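Local coordinates for protein BexL (Amycolatopsis orientalis, PDB 4XRW) that probably catalyses the cyclisation and aromatisation of a polyketide chain in BE-7585A biosynthesis, as a di-domain aromatase/cyclase of a type II polyketide synthase, at residues 243-248 / 261-266; 33-38 / 91-96; 171-176 / 282-287; 129-134 / 143-148. One frame throughout, in Å; residues are numbered along the deposited sequence.

Interaction 1 (243-248 / 261-266)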
loop_
_atom_site.group_PDB
_atom_site.type_symbol
_atom_site.label_atom_id
_atom_site.label_comp_id
_atom_site.label_asym_id
_atom_site.label_seq_id
_atom_site.Cartn_x
_atom_site.Cartn_y
_atom_site.Cartn_z
ATOM N N HIS A 243 -8.483 -0.391 -18.162
ATOM C CA HIS A 243 -9.095 0.861 -17.766
ATOM C C HIS A 243 -10.006 0.603 -16.600
ATOM O O HIS A 243 -11.099 1.154 -16.540
ATOM C CB HIS A 243 -9.893 1.465 -18.931
ATOM C CG HIS A 243 -9.043 1.820 -20.101
ATOM N ND1 HIS A 243 -8.958 1.033 -21.227
ATOM C CD2 HIS A 243 -8.193 2.856 -20.300
ATOM C CE1 HIS A 243 -8.106 1.578 -22.080
ATOM N NE2 HIS A 243 -7.630 2.686 -21.544
ATOM N N HIS A 244 -9.547 -0.191 -15.641
ATOM C CA HIS A 244 -10.434 -0.661 -14.602
ATOM C C HIS A 244 -10.024 -0.415 -13.140
ATOM O O HIS A 244 -10.855 -0.546 -12.221
ATOM C CB HIS A 244 -10.677 -2.156 -14.845
ATOM C CG HIS A 244 -9.478 -3.022 -14.598
ATOM N ND1 HIS A 244 -9.246 -3.632 -13.385
ATOM C CD2 HIS A 244 -8.456 -3.393 -15.408
ATOM C CE1 HIS A 244 -8.132 -4.339 -13.452
ATOM N NE2 HIS A 244 -7.632 -4.212 -14.670
ATOM N N ARG A 245 -8.773 -0.046 -12.890
ATOM C CA ARG A 245 -8.338 0.070 -11.526
ATOM C C ARG A 245 -7.131 0.958 -11.382
ATOM O O ARG A 245 -6.233 0.921 -12.192
ATOM C CB ARG A 245 -8.013 -1.317 -10.972
ATOM C CG ARG A 245 -7.677 -1.353 -9.508
ATOM C CD ARG A 245 -7.483 -2.824 -9.066
ATOM N NE ARG A 245 -6.420 -3.489 -9.818
ATOM C CZ ARG A 245 -6.350 -4.798 -10.075
ATOM N NH1 ARG A 245 -7.290 -5.635 -9.642
ATOM N NH2 ARG A 245 -5.324 -5.272 -10.779
ATOM N N ILE A 246 -7.146 1.743 -10.318
ATOM C CA ILE A 246 -5.980 2.524 -9.903
ATOM C C ILE A 246 -5.846 2.339 -8.400
ATOM O O ILE A 246 -6.763 2.658 -7.625
ATOM C CB ILE A 246 -6.106 4.024 -10.237
ATOM C CG1 ILE A 246 -6.226 4.236 -11.729
ATOM C CG2 ILE A 246 -4.905 4.800 -9.675
ATOM C CD1 ILE A 246 -6.611 5.601 -12.092
ATOM N N VAL A 247 -4.713 1.772 -7.980
ATOM C CA VAL A 247 -4.444 1.503 -6.582
ATOM C C VAL A 247 -3.360 2.449 -6.079
ATOM O O VAL A 247 -2.415 2.733 -6.829
ATOM C CB VAL A 247 -3.950 0.038 -6.357
ATOM C CG1 VAL A 247 -3.702 -0.193 -4.860
ATOM C CG2 VAL A 247 -4.954 -0.975 -6.900
ATOM N N TYR A 248 -3.484 2.972 -4.875
ATOM C CA TYR A 248 -2.481 3.923 -4.410
ATOM C C TYR A 248 -2.236 3.853 -2.927
ATOM O O TYR A 248 -3.011 3.243 -2.161
ATOM C CB TYR A 248 -2.861 5.362 -4.813
ATOM C CG TYR A 248 -4.145 5.884 -4.194
ATOM C CD1 TYR A 248 -4.118 6.643 -3.041
ATOM C CD2 TYR A 248 -5.379 5.614 -4.782
ATOM C CE1 TYR A 248 -5.298 7.144 -2.476
ATOM C CE2 TYR A 248 -6.564 6.104 -4.227
ATOM C CZ TYR A 248 -6.505 6.855 -3.065
ATOM O OH TYR A 248 -7.653 7.352 -2.489
ATOM N N THR A 261 -4.318 4.109 2.307
ATOM C CA THR A 261 -4.284 3.495 1.009
ATOM C C THR A 261 -5.670 3.678 0.396
ATOM O O THR A 261 -6.657 3.961 1.100
ATOM C CB THR A 261 -3.945 1.999 1.079
ATOM O OG1 THR A 261 -4.945 1.328 1.828
ATOM C CG2 THR A 261 -2.602 1.763 1.730
ATOM N N GLY A 262 -5.741 3.540 -0.908
ATOM C CA GLY A 262 -7.007 3.656 -1.609
ATOM C C GLY A 262 -7.001 2.940 -2.930
ATOM O O GLY A 262 -5.970 2.457 -3.417
ATOM N N ARG A 263 -8.182 2.857 -3.529
ATOM C CA ARG A 263 -8.373 2.150 -4.758
ATOM C C ARG A 263 -9.543 2.807 -5.524
ATOM O O ARG A 263 -10.612 3.033 -4.942
ATOM C CB ARG A 263 -8.650 0.682 -4.467
ATOM C CG ARG A 263 -9.089 -0.156 -5.627
ATOM C CD ARG A 263 -9.277 -1.583 -5.135
ATOM N NE ARG A 263 -9.461 -2.548 -6.209
ATOM C CZ ARG A 263 -8.837 -3.725 -6.290
ATOM N NH1 ARG A 263 -7.950 -4.102 -5.362
ATOM N NH2 ARG A 263 -9.097 -4.531 -7.321
ATOM N N TRP A 264 -9.298 3.132 -6.782
ATOM C CA TRP A 264 -10.358 3.527 -7.720
ATOM C C TRP A 264 -10.694 2.301 -8.559
ATOM O O TRP A 264 -9.782 1.654 -9.085
ATOM C CB TRP A 264 -9.919 4.664 -8.645
ATOM C CG TRP A 264 -9.464 5.931 -7.981
ATOM C CD1 TRP A 264 -8.186 6.235 -7.577
ATOM C CD2 TRP A 264 -10.257 7.068 -7.666
ATOM N NE1 TRP A 264 -8.151 7.478 -7.010
ATOM C CE2 TRP A 264 -9.414 8.010 -7.056
ATOM C CE3 TRP A 264 -11.609 7.370 -7.818
ATOM C CZ2 TRP A 264 -9.877 9.250 -6.610
ATOM C CZ3 TRP A 264 -12.067 8.613 -7.384
ATOM C CH2 TRP A 264 -11.214 9.522 -6.784
ATOM N N ASP A 265 -11.983 1.999 -8.733
ATOM C CA ASP A 265 -12.417 0.911 -9.595
ATOM C C ASP A 265 -13.452 1.434 -10.582
ATOM O O ASP A 265 -14.258 2.278 -10.229
ATOM C CB ASP A 265 -12.992 -0.260 -8.797
ATOM C CG ASP A 265 -11.922 -1.006 -8.030
ATOM O OD1 ASP A 265 -11.134 -1.755 -8.657
ATOM O OD2 ASP A 265 -11.862 -0.814 -6.801
ATOM N N PHE A 266 -13.352 0.970 -11.815
ATOM C CA PHE A 266 -14.248 1.390 -12.897
ATOM C C PHE A 266 -14.755 0.124 -13.518
ATOM O O PHE A 266 -14.030 -0.571 -14.219
ATOM C CB PHE A 266 -13.535 2.280 -13.906
ATOM C CG PHE A 266 -12.711 3.348 -13.253
ATOM C CD1 PHE A 266 -13.288 4.511 -12.821
ATOM C CD2 PHE A 266 -11.347 3.157 -13.025
ATOM C CE1 PHE A 266 -12.529 5.490 -12.197
ATOM C CE2 PHE A 266 -10.585 4.138 -12.392
ATOM C CZ PHE A 266 -11.183 5.299 -11.984
HETATM O O HOH W 1 -11.134 -3.308 -11.133
#
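Tyr-248 and Gly-262 form one of the hydrogen-bonded pairs of an antiparallel beta hairpin, strands 245-250 and 257-268, in the helix-grip fold, and they illustrate how a glycine lets a ring lie across the neighbouring strand. From CB, on the face shared with Ile-246 and Trp-264, the tyrosine side chain turns between its own backbone N and carbonyl carbon (chi1 64°) and folds over the partner. Tyr-248 CG stands 4.0 Å from Gly-262 O, and Tyr-248 CD2 closes to 3.5 Å of Gly-262 O. Next along the rim, Tyr-248 CE2 rests 3.4 Å from Gly-262 C and also touches Trp-264 NE1, the two aromatic planes being inclined at 33°. Tyr-248 CZ lies 3.6 Å from Gly-262 CA, which makes a CH-pi contact with the ring face; the hydroxyl is still beside that carbon. Paired backbone bonds join Ile-246 with Trp-264 as well. On the opposite face, with Arg-245 and Val-247, Arg-263 NE donates to the syn lone pair of Asp-265 OD1 at 170°, while Phe-56 of strand 54-59 packs on Arg-245, Val-247 and Arg-263. At the hairpin's open end, a water donates both to His-244 O (3.0 Å) and to Asp-265 OD1 (2.9 Å).

Interaction 2 (33-38 / 91-96)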
loop_
_atom_site.group_PDB
_atom_site.type_symbol
_atom_site.label_atom_id
_atom_site.label_comp_id
_atom_site.label_asym_id
_atom_site.label_seq_id
_atom_site.Cartn_x
_atom_site.Cartn_y
_atom_site.Cartn_z
ATOM N N PRO A 33 -2.429 -13.546 17.283
ATOM C CA PRO A 33 -2.230 -15.000 17.224
ATOM C C PRO A 33 -1.511 -15.430 15.945
ATOM O O PRO A 33 -1.558 -14.719 14.945
ATOM C CB PRO A 33 -3.656 -15.557 17.278
ATOM C CG PRO A 33 -4.537 -14.431 16.890
ATOM C CD PRO A 33 -3.849 -13.167 17.271
ATOM N N ALA A 34 -0.845 -16.571 15.995
ATOM C CA ALA A 34 -0.061 -17.080 14.862
ATOM C C ALA A 34 -0.871 -17.206 13.579
ATOM O O ALA A 34 -0.363 -16.938 12.492
ATOM C CB ALA A 34 0.535 -18.423 15.210
ATOM N N ASP A 35 -2.126 -17.615 13.686
ATOM C CA ASP A 35 -2.915 -17.856 12.488
ATOM C C ASP A 35 -3.220 -16.551 11.745
ATOM O O ASP A 35 -3.263 -16.520 10.503
ATOM C CB ASP A 35 -4.208 -18.605 12.839
ATOM C CG ASP A 35 -3.968 -20.084 13.172
ATOM O OD1 ASP A 35 -2.860 -20.610 12.912
ATOM O OD2 ASP A 35 -4.910 -20.733 13.682
ATOM N N GLU A 36 -3.418 -15.476 12.500
ATOM C CA GLU A 36 -3.720 -14.189 11.919
ATOM C C GLU A 36 -2.485 -13.551 11.283
ATOM O O GLU A 36 -2.586 -12.974 10.192
ATOM C CB GLU A 36 -4.321 -13.256 12.974
ATOM C CG GLU A 36 -4.713 -11.858 12.452
ATOM C CD GLU A 36 -5.731 -11.875 11.286
ATOM O OE1 GLU A 36 -6.190 -12.966 10.866
ATOM O OE2 GLU A 36 -6.073 -10.777 10.783
ATOM N N VAL A 37 -1.327 -13.665 11.936
ATOM C CA VAL A 37 -0.108 -13.126 11.350
ATOM C C VAL A 37 0.181 -13.868 10.053
ATOM O O VAL A 37 0.504 -13.244 9.043
ATOM C CB VAL A 37 1.089 -13.242 12.300
ATOM C CG1 VAL A 37 2.379 -12.795 11.632
ATOM C CG2 VAL A 37 0.829 -12.406 13.560
ATOM N N TYR A 38 0.067 -15.194 10.091
ATOM C CA TYR A 38 0.248 -16.011 8.893
ATOM C C TYR A 38 -0.665 -15.529 7.794
ATOM O O TYR A 38 -0.228 -15.337 6.649
ATOM C CB TYR A 38 -0.032 -17.495 9.150
ATOM C CG TYR A 38 0.016 -18.306 7.862
ATOM C CD1 TYR A 38 1.219 -18.796 7.374
ATOM C CD2 TYR A 38 -1.127 -18.534 7.120
ATOM C CE1 TYR A 38 1.276 -19.509 6.185
ATOM C CE2 TYR A 38 -1.078 -19.252 5.946
ATOM C CZ TYR A 38 0.121 -19.736 5.488
ATOM O OH TYR A 38 0.158 -20.447 4.305
ATOM N N ALA A 91 -0.384 -25.320 7.312
ATOM C CA ALA A 91 -0.362 -26.196 8.484
ATOM C C ALA A 91 0.872 -25.903 9.324
ATOM O O ALA A 91 0.807 -25.891 10.556
ATOM C CB ALA A 91 -0.384 -27.654 8.063
ATOM N N ALA A 92 2.001 -25.675 8.651
ATOM C CA ALA A 92 3.251 -25.354 9.315
ATOM C C ALA A 92 3.418 -23.834 9.557
ATOM O O ALA A 92 4.378 -23.395 10.206
ATOM C CB ALA A 92 4.387 -25.867 8.504
ATOM N N ARG A 93 2.471 -23.054 9.041
ATOM C CA ARG A 93 2.550 -21.596 9.059
ATOM C C ARG A 93 3.914 -21.168 8.503
ATOM O O ARG A 93 4.647 -20.414 9.140
ATOM C CB ARG A 93 2.321 -21.038 10.474
ATOM C CG ARG A 93 0.976 -21.468 11.106
ATOM C CD ARG A 93 0.741 -20.792 12.441
ATOM N NE ARG A 93 -0.295 -21.448 13.235
ATOM C CZ ARG A 93 -0.088 -22.500 14.024
ATOM N NH1 ARG A 93 1.119 -23.044 14.135
ATOM N NH2 ARG A 93 -1.097 -23.016 14.711
ATOM N N ARG A 94 4.248 -21.680 7.317
ATOM C CA ARG A 94 5.486 -21.305 6.627
ATOM C C ARG A 94 5.182 -20.796 5.228
ATOM O O ARG A 94 4.284 -21.308 4.549
ATOM C CB ARG A 94 6.468 -22.480 6.516
ATOM C CG ARG A 94 7.084 -22.942 7.837
ATOM C CD ARG A 94 7.912 -24.235 7.698
ATOM N NE ARG A 94 9.312 -24.065 7.268
ATOM C CZ ARG A 94 9.762 -24.223 6.018
ATOM N NH1 ARG A 94 8.930 -24.530 5.026
ATOM N NH2 ARG A 94 11.057 -24.066 5.749
ATOM N N ILE A 95 5.960 -19.807 4.802
ATOM C CA ILE A 95 5.870 -19.248 3.458
ATOM C C ILE A 95 7.299 -19.119 2.930
ATOM O O ILE A 95 8.085 -18.348 3.465
ATOM C CB ILE A 95 5.205 -17.870 3.430
ATOM C CG1 ILE A 95 3.789 -17.942 4.019
ATOM C CG2 ILE A 95 5.157 -17.358 1.976
ATOM C CD1 ILE A 95 3.207 -16.638 4.287
ATOM N N SER A 96 7.630 -19.879 1.894
ATOM C CA SER A 96 8.904 -19.746 1.196
ATOM C C SER A 96 8.755 -18.775 0.051
ATOM O O SER A 96 7.746 -18.815 -0.655
ATOM C CB SER A 96 9.357 -21.098 0.653
ATOM O OG SER A 96 9.213 -22.085 1.651
#
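Two torsions set up the meeting of Arg-93 with Asp-35: the arginine CG sits beside its backbone N (chi1 -57°) with the chain extended from CG to NE, and the aspartate CG likewise lies beside its own N (chi1 -74°). The outstretched arginine thus runs from just before strand 94-99 to the first turn of helix 34-42. There Arg-93 NE donates to Asp-35 OD1 at 2.7 Å in an almost straight bond of 172°. The oxygen is met nearly along its C-O direction and lies in the guanidinium plane, with the carboxylate plane turned only slightly from it. On the way, Arg-93 CD passes 3.6 Å from Ala-34 CB, which also touches Val-115 and Pro-117 of strand 106-117. Tyr-38, one turn further along the helix, brings CD1 to 3.5 Å of Arg-93 CA and CE1 to 3.7 Å of Ile-95 CG1, joining the helix to the strand through apolar contact. Arg-93 itself belongs to a G1 beta bulge, where it and Arg-94 together lie opposite the single residue Asp-89. Between these two segments the salt bridge runs through NE, a single-point grip at an exposed carboxylate, so solvent probably screens its charges, while Ala-34 and Ile-95 are buried and the partly exposed Tyr-38 ring spans helix and strand.

Interaction 3 (171-176 / 282-287)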
loop_
_atom_site.group_PDB
_atom_site.type_symbol
_atom_site.label_atom_id
_atom_site.label_comp_id
_atom_site.label_asym_id
_atom_site.label_seq_id
_atom_site.Cartn_x
_atom_site.Cartn_y
_atom_site.Cartn_z
ATOM N N LEU A 171 -9.046 1.481 15.316
ATOM C CA LEU A 171 -8.026 2.318 14.697
ATOM C C LEU A 171 -7.996 2.180 13.180
ATOM O O LEU A 171 -7.483 3.053 12.489
ATOM C CB LEU A 171 -6.655 1.968 15.260
ATOM C CG LEU A 171 -6.544 2.029 16.788
ATOM C CD1 LEU A 171 -5.139 1.691 17.228
ATOM C CD2 LEU A 171 -6.954 3.383 17.315
ATOM N N THR A 172 -8.538 1.090 12.671
ATOM C CA THR A 172 -8.447 0.770 11.246
ATOM C C THR A 172 -9.836 0.709 10.684
ATOM O O THR A 172 -10.675 -0.005 11.216
ATOM C CB THR A 172 -7.744 -0.567 11.023
ATOM O OG1 THR A 172 -6.421 -0.477 11.545
ATOM C CG2 THR A 172 -7.677 -0.941 9.533
ATOM N N PHE A 173 -10.092 1.445 9.606
ATOM C CA PHE A 173 -11.417 1.432 9.009
ATOM C C PHE A 173 -11.294 1.666 7.518
ATOM O O PHE A 173 -10.295 2.192 7.041
ATOM C CB PHE A 173 -12.328 2.474 9.667
ATOM C CG PHE A 173 -11.840 3.878 9.541
ATOM C CD1 PHE A 173 -12.306 4.691 8.526
ATOM C CD2 PHE A 173 -10.899 4.390 10.426
ATOM C CE1 PHE A 173 -11.869 6.000 8.403
ATOM C CE2 PHE A 173 -10.443 5.694 10.308
ATOM C CZ PHE A 173 -10.935 6.503 9.280
ATOM N N SER A 174 -12.318 1.247 6.798
ATOM C CA SER A 174 -12.326 1.328 5.364
ATOM C C SER A 174 -13.711 1.757 4.930
ATOM O O SER A 174 -14.699 1.422 5.578
ATOM C CB SER A 174 -11.936 -0.001 4.771
ATOM O OG SER A 174 -12.317 -0.094 3.415
ATOM N N PHE A 175 -13.790 2.520 3.851
ATOM C CA PHE A 175 -15.097 2.951 3.345
ATOM C C PHE A 175 -14.985 3.237 1.850
ATOM O O PHE A 175 -13.887 3.497 1.351
ATOM C CB PHE A 175 -15.595 4.183 4.101
ATOM C CG PHE A 175 -14.742 5.398 3.922
ATOM C CD1 PHE A 175 -14.987 6.286 2.879
ATOM C CD2 PHE A 175 -13.695 5.663 4.778
ATOM C CE1 PHE A 175 -14.201 7.415 2.709
ATOM C CE2 PHE A 175 -12.899 6.788 4.605
ATOM C CZ PHE A 175 -13.151 7.659 3.565
ATOM N N THR A 176 -16.119 3.174 1.158
ATOM C CA THR A 176 -16.171 3.346 -0.293
ATOM C C THR A 176 -17.280 4.333 -0.698
ATOM O O THR A 176 -18.354 4.329 -0.106
ATOM C CB THR A 176 -16.406 2.006 -0.994
ATOM O OG1 THR A 176 -15.351 1.085 -0.661
ATOM C CG2 THR A 176 -16.466 2.175 -2.491
ATOM N N VAL A 282 -7.849 3.417 6.147
ATOM C CA VAL A 282 -7.093 4.272 7.025
ATOM C C VAL A 282 -6.744 3.554 8.324
ATOM O O VAL A 282 -7.568 2.819 8.844
ATOM C CB VAL A 282 -7.866 5.562 7.384
ATOM C CG1 VAL A 282 -7.055 6.439 8.327
ATOM C CG2 VAL A 282 -8.190 6.362 6.125
ATOM N N VAL A 283 -5.530 3.783 8.806
ATOM C CA VAL A 283 -5.156 3.474 10.188
ATOM C C VAL A 283 -4.865 4.777 10.905
ATOM O O VAL A 283 -4.046 5.587 10.459
ATOM C CB VAL A 283 -3.925 2.548 10.278
ATOM C CG1 VAL A 283 -3.581 2.247 11.745
ATOM C CG2 VAL A 283 -4.158 1.264 9.517
ATOM N N LEU A 284 -5.524 4.996 12.042
ATOM C CA LEU A 284 -5.304 6.227 12.802
ATOM C C LEU A 284 -4.045 6.227 13.654
ATOM O O LEU A 284 -3.551 5.188 14.073
ATOM C CB LEU A 284 -6.507 6.502 13.700
ATOM C CG LEU A 284 -7.803 6.824 12.996
ATOM C CD1 LEU A 284 -8.941 6.894 14.019
ATOM C CD2 LEU A 284 -7.664 8.125 12.269
ATOM N N ASN A 285 -3.521 7.428 13.871
ATOM C CA ASN A 285 -2.385 7.664 14.735
ATOM C C ASN A 285 -2.983 8.282 15.988
ATOM O O ASN A 285 -3.374 9.448 15.982
ATOM C CB ASN A 285 -1.378 8.607 14.072
ATOM C CG ASN A 285 -0.074 8.700 14.815
ATOM O OD1 ASN A 285 0.036 8.269 15.958
ATOM N ND2 ASN A 285 0.935 9.275 14.162
ATOM N N THR A 286 -3.104 7.502 17.047
ATOM C CA THR A 286 -3.788 7.995 18.238
ATOM C C THR A 286 -2.918 8.996 18.994
ATOM O O THR A 286 -3.436 9.820 19.722
ATOM C CB THR A 286 -4.182 6.830 19.174
ATOM O OG1 THR A 286 -3.009 6.096 19.529
ATOM C CG2 THR A 286 -5.150 5.894 18.477
ATOM N N ALA A 287 -1.602 8.942 18.801
ATOM C CA ALA A 287 -0.671 9.789 19.554
ATOM C C ALA A 287 -0.885 11.275 19.303
ATOM O O ALA A 287 -0.499 12.114 20.127
ATOM C CB ALA A 287 0.766 9.433 19.208
#
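Strands 172-181 and 274-284, the first and last of the second seven-stranded antiparallel sheet, lie side by side and exemplify how a helix-grip domain brings the first and last strands of its sheet together. Phe-173 and Val-282 form a hydrogen-bonded pair, Phe-173 N to Val-282 O at 3.0 Å and Val-282 N to Phe-173 O at 2.9 Å; Leu-284 N continues the pattern to Leu-171 O. The Phe-173 side chain, turned between its backbone N and carbonyl carbon (chi1 60°), runs alongside Val-282. Val-282 CB sits over one ring face, 3.7 Å from Phe-173 CZ, while Leu-284 CG meets the ring edge, 3.9 Å from Phe-173 CE2. On the reverse face, Thr-172 OG1 rests 3.5 Å from Val-283 CG2 and hydrogen-bonds to Leu-165 O. Methyls crowd at the end, Leu-171 CD2 and Thr-286 CG2 only 3.3 Å apart. Arg-303 of helix 299-326 packs against Phe-173 and Leu-284, whereas Leu-165, near the end of helix 138-166, touches Leu-171 and Val-283.

Interaction 4 (129-134 / 143-148)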
loop_
_atom_site.group_PDB
_atom_site.type_symbol
_atom_site.label_atom_id
_atom_site.label_comp_id
_atom_site.label_asym_id
_atom_site.label_seq_id
_atom_site.Cartn_x
_atom_site.Cartn_y
_atom_site.Cartn_z
ATOM N N HIS A 129 16.586 -15.710 5.506
ATOM C CA HIS A 129 17.040 -15.461 4.138
ATOM C C HIS A 129 18.162 -16.386 3.775
ATOM O O HIS A 129 18.949 -16.813 4.635
ATOM C CB HIS A 129 17.490 -14.008 3.962
ATOM C CG HIS A 129 16.367 -13.022 3.966
ATOM N ND1 HIS A 129 15.882 -12.441 5.124
ATOM C CD2 HIS A 129 15.619 -12.524 2.956
ATOM C CE1 HIS A 129 14.885 -11.633 4.822
ATOM N NE2 HIS A 129 14.706 -11.665 3.513
ATOM N N ALA A 130 18.249 -16.687 2.488
ATOM C CA ALA A 130 19.364 -17.427 1.951
ATOM C C ALA A 130 19.788 -16.694 0.699
ATOM O O ALA A 130 18.945 -16.442 -0.161
ATOM C CB ALA A 130 18.955 -18.854 1.646
ATOM N N TYR A 131 21.063 -16.353 0.583
ATOM C CA TYR A 131 21.508 -15.595 -0.571
ATOM C C TYR A 131 22.931 -15.883 -0.953
ATOM O O TYR A 131 23.732 -16.389 -0.152
ATOM C CB TYR A 131 21.362 -14.096 -0.307
ATOM C CG TYR A 131 21.851 -13.699 1.049
ATOM C CD1 TYR A 131 23.141 -13.248 1.246
ATOM C CD2 TYR A 131 21.015 -13.809 2.143
ATOM C CE1 TYR A 131 23.585 -12.891 2.522
ATOM C CE2 TYR A 131 21.431 -13.474 3.378
ATOM C CZ TYR A 131 22.709 -13.026 3.582
ATOM O OH TYR A 131 23.054 -12.707 4.860
ATOM N N ARG A 132 23.254 -15.525 -2.187
ATOM C CA ARG A 132 24.644 -15.515 -2.581
ATOM C C ARG A 132 24.913 -14.421 -3.584
ATOM O O ARG A 132 24.002 -13.863 -4.207
ATOM C CB ARG A 132 25.081 -16.872 -3.123
ATOM C CG ARG A 132 24.191 -17.515 -4.142
ATOM C CD ARG A 132 24.815 -18.839 -4.619
ATOM N NE ARG A 132 26.137 -18.619 -5.206
ATOM C CZ ARG A 132 26.748 -19.441 -6.056
ATOM N NH1 ARG A 132 26.164 -20.563 -6.455
ATOM N NH2 ARG A 132 27.955 -19.129 -6.515
ATOM N N ALA A 133 26.187 -14.112 -3.700
ATOM C CA ALA A 133 26.657 -13.047 -4.547
ATOM C C ALA A 133 27.081 -13.638 -5.887
ATOM O O ALA A 133 27.425 -14.820 -5.972
ATOM C CB ALA A 133 27.827 -12.300 -3.864
ATOM N N VAL A 134 27.065 -12.819 -6.926
ATOM C CA VAL A 134 27.461 -13.273 -8.248
ATOM C C VAL A 134 28.958 -13.609 -8.184
ATOM O O VAL A 134 29.752 -12.802 -7.736
ATOM C CB VAL A 134 27.165 -12.212 -9.317
ATOM C CG1 VAL A 134 27.772 -12.608 -10.645
ATOM C CG2 VAL A 134 25.648 -11.979 -9.449
ATOM N N TRP A 143 28.339 -6.733 1.432
ATOM C CA TRP A 143 27.372 -5.699 1.134
ATOM C C TRP A 143 25.942 -6.247 1.214
ATOM O O TRP A 143 25.046 -5.626 1.809
ATOM C CB TRP A 143 27.671 -5.154 -0.243
ATOM C CG TRP A 143 26.912 -4.002 -0.602
ATOM C CD1 TRP A 143 27.287 -2.711 -0.454
ATOM C CD2 TRP A 143 25.625 -3.987 -1.212
ATOM N NE1 TRP A 143 26.320 -1.886 -0.955
ATOM C CE2 TRP A 143 25.284 -2.643 -1.418
ATOM C CE3 TRP A 143 24.740 -4.984 -1.629
ATOM C CZ2 TRP A 143 24.085 -2.261 -2.004
ATOM C CZ3 TRP A 143 23.539 -4.608 -2.197
ATOM C CH2 TRP A 143 23.225 -3.253 -2.380
ATOM N N ILE A 144 25.715 -7.405 0.600
ATOM C CA ILE A 144 24.404 -8.017 0.665
ATOM C C ILE A 144 24.040 -8.327 2.097
ATOM O O ILE A 144 22.926 -8.123 2.525
ATOM C CB ILE A 144 24.324 -9.339 -0.150
ATOM C CG1 ILE A 144 24.594 -9.053 -1.598
ATOM C CG2 ILE A 144 22.963 -9.989 0.019
ATOM C CD1 ILE A 144 24.857 -10.311 -2.398
ATOM N N ASP A 145 24.996 -8.864 2.837
ATOM C CA ASP A 145 24.755 -9.247 4.219
ATOM C C ASP A 145 24.246 -8.077 5.053
ATOM O O ASP A 145 23.291 -8.218 5.802
ATOM C CB ASP A 145 26.032 -9.803 4.822
ATOM C CG ASP A 145 25.758 -10.713 5.940
ATOM O OD1 ASP A 145 25.628 -11.939 5.679
ATOM O OD2 ASP A 145 25.618 -10.182 7.057
ATOM N N ARG A 146 24.859 -6.915 4.886
ATOM C CA ARG A 146 24.469 -5.745 5.635
ATOM C C ARG A 146 23.108 -5.248 5.199
ATOM O O ARG A 146 22.316 -4.787 6.012
ATOM C CB ARG A 146 25.519 -4.632 5.489
ATOM C CG ARG A 146 26.787 -4.921 6.302
ATOM C CD ARG A 146 27.687 -3.702 6.446
ATOM N NE ARG A 146 28.167 -3.307 5.137
ATOM C CZ ARG A 146 29.293 -3.728 4.580
ATOM N NH1 ARG A 146 30.130 -4.537 5.230
ATOM N NH2 ARG A 146 29.589 -3.320 3.366
ATOM N N ALA A 147 22.852 -5.358 3.902
ATOM C CA ALA A 147 21.582 -4.944 3.331
ATOM C C ALA A 147 20.445 -5.780 3.884
ATOM O O ALA A 147 19.408 -5.238 4.262
ATOM C CB ALA A 147 21.640 -5.048 1.814
ATOM N N VAL A 148 20.620 -7.099 3.874
ATOM C CA VAL A 148 19.616 -8.020 4.378
ATOM C C VAL A 148 19.371 -7.763 5.862
ATOM O O VAL A 148 18.212 -7.726 6.321
ATOM C CB VAL A 148 20.028 -9.489 4.132
ATOM C CG1 VAL A 148 19.107 -10.472 4.879
ATOM C CG2 VAL A 148 20.057 -9.781 2.656
HETATM O O HOH W 2 22.285 -10.669 6.845
#
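Apolar contact, ring-face contact and a polar clasp together hold helix 138-166 against strand 123-133, with Tyr-131 taking part in all three. Among the purely apolar contacts, Ile-144 uses both branches: Ile-144 CG2 comes to 3.5 Å of Tyr-131 CD1, and Ile-144 CD1 lies 3.9 Å from Ala-133 CB. The isoleucine and tyrosine side chains run antiparallel past one another. The ring-face contacts belong to Val-148, one turn later, whose two methyls serve two rings. Val-148 CG1 sits over the face of His-129, 3.8 Å from its ND1, and Val-148 CG2 lies over the Tyr-131 face near the rim, 4.0 Å from Tyr-131 CE2. Because CG1 is anti to the valine's backbone N (chi1 170°), one methyl goes to each aromatic residue.

The polar contacts gather at the phenol. Tyr-131 OH donates to Asp-145 OD1 at 2.8 Å, approaching from above the carboxylate plane while the oxygen lies at the ring edge. A water donates to both Tyr-131 OH, at 2.9 Å, and Asp-145 O. OD1 has a second partner in the salt bridge to Arg-22 of strand 22-30, whose positive charge would favour an ionised carboxylate. A long helix packed against a curved antiparallel sheet, here running roughly antiparallel to strand 123-133, is the signature of the helix-grip fold.

In the fold
Along the chain, interactions 2 and 4 come first, within the N-terminal cyclase/dehydrase region; interactions 3 and 1 follow in the C-terminal one, with interaction 1 nested inside the loop that interaction 3 closes. Interactions 2 and 4 reach the same seven-stranded sheet, their centres about 25 Å apart, one at the short helix 34-42 and the other at the long helix 138-166. Interactions 1 and 3 share the second sheet, in which strands 257-268 and 274-284 are neighbours; their centres are about 19 Å apart. Interactions 3 and 4, with centres about 36 Å apart, lie on opposite sides of the chain's centre. Both sheets have strand order 1-7-6-5-4-3-2, consistent with two repeated helix-grip domains in one aromatase/cyclase.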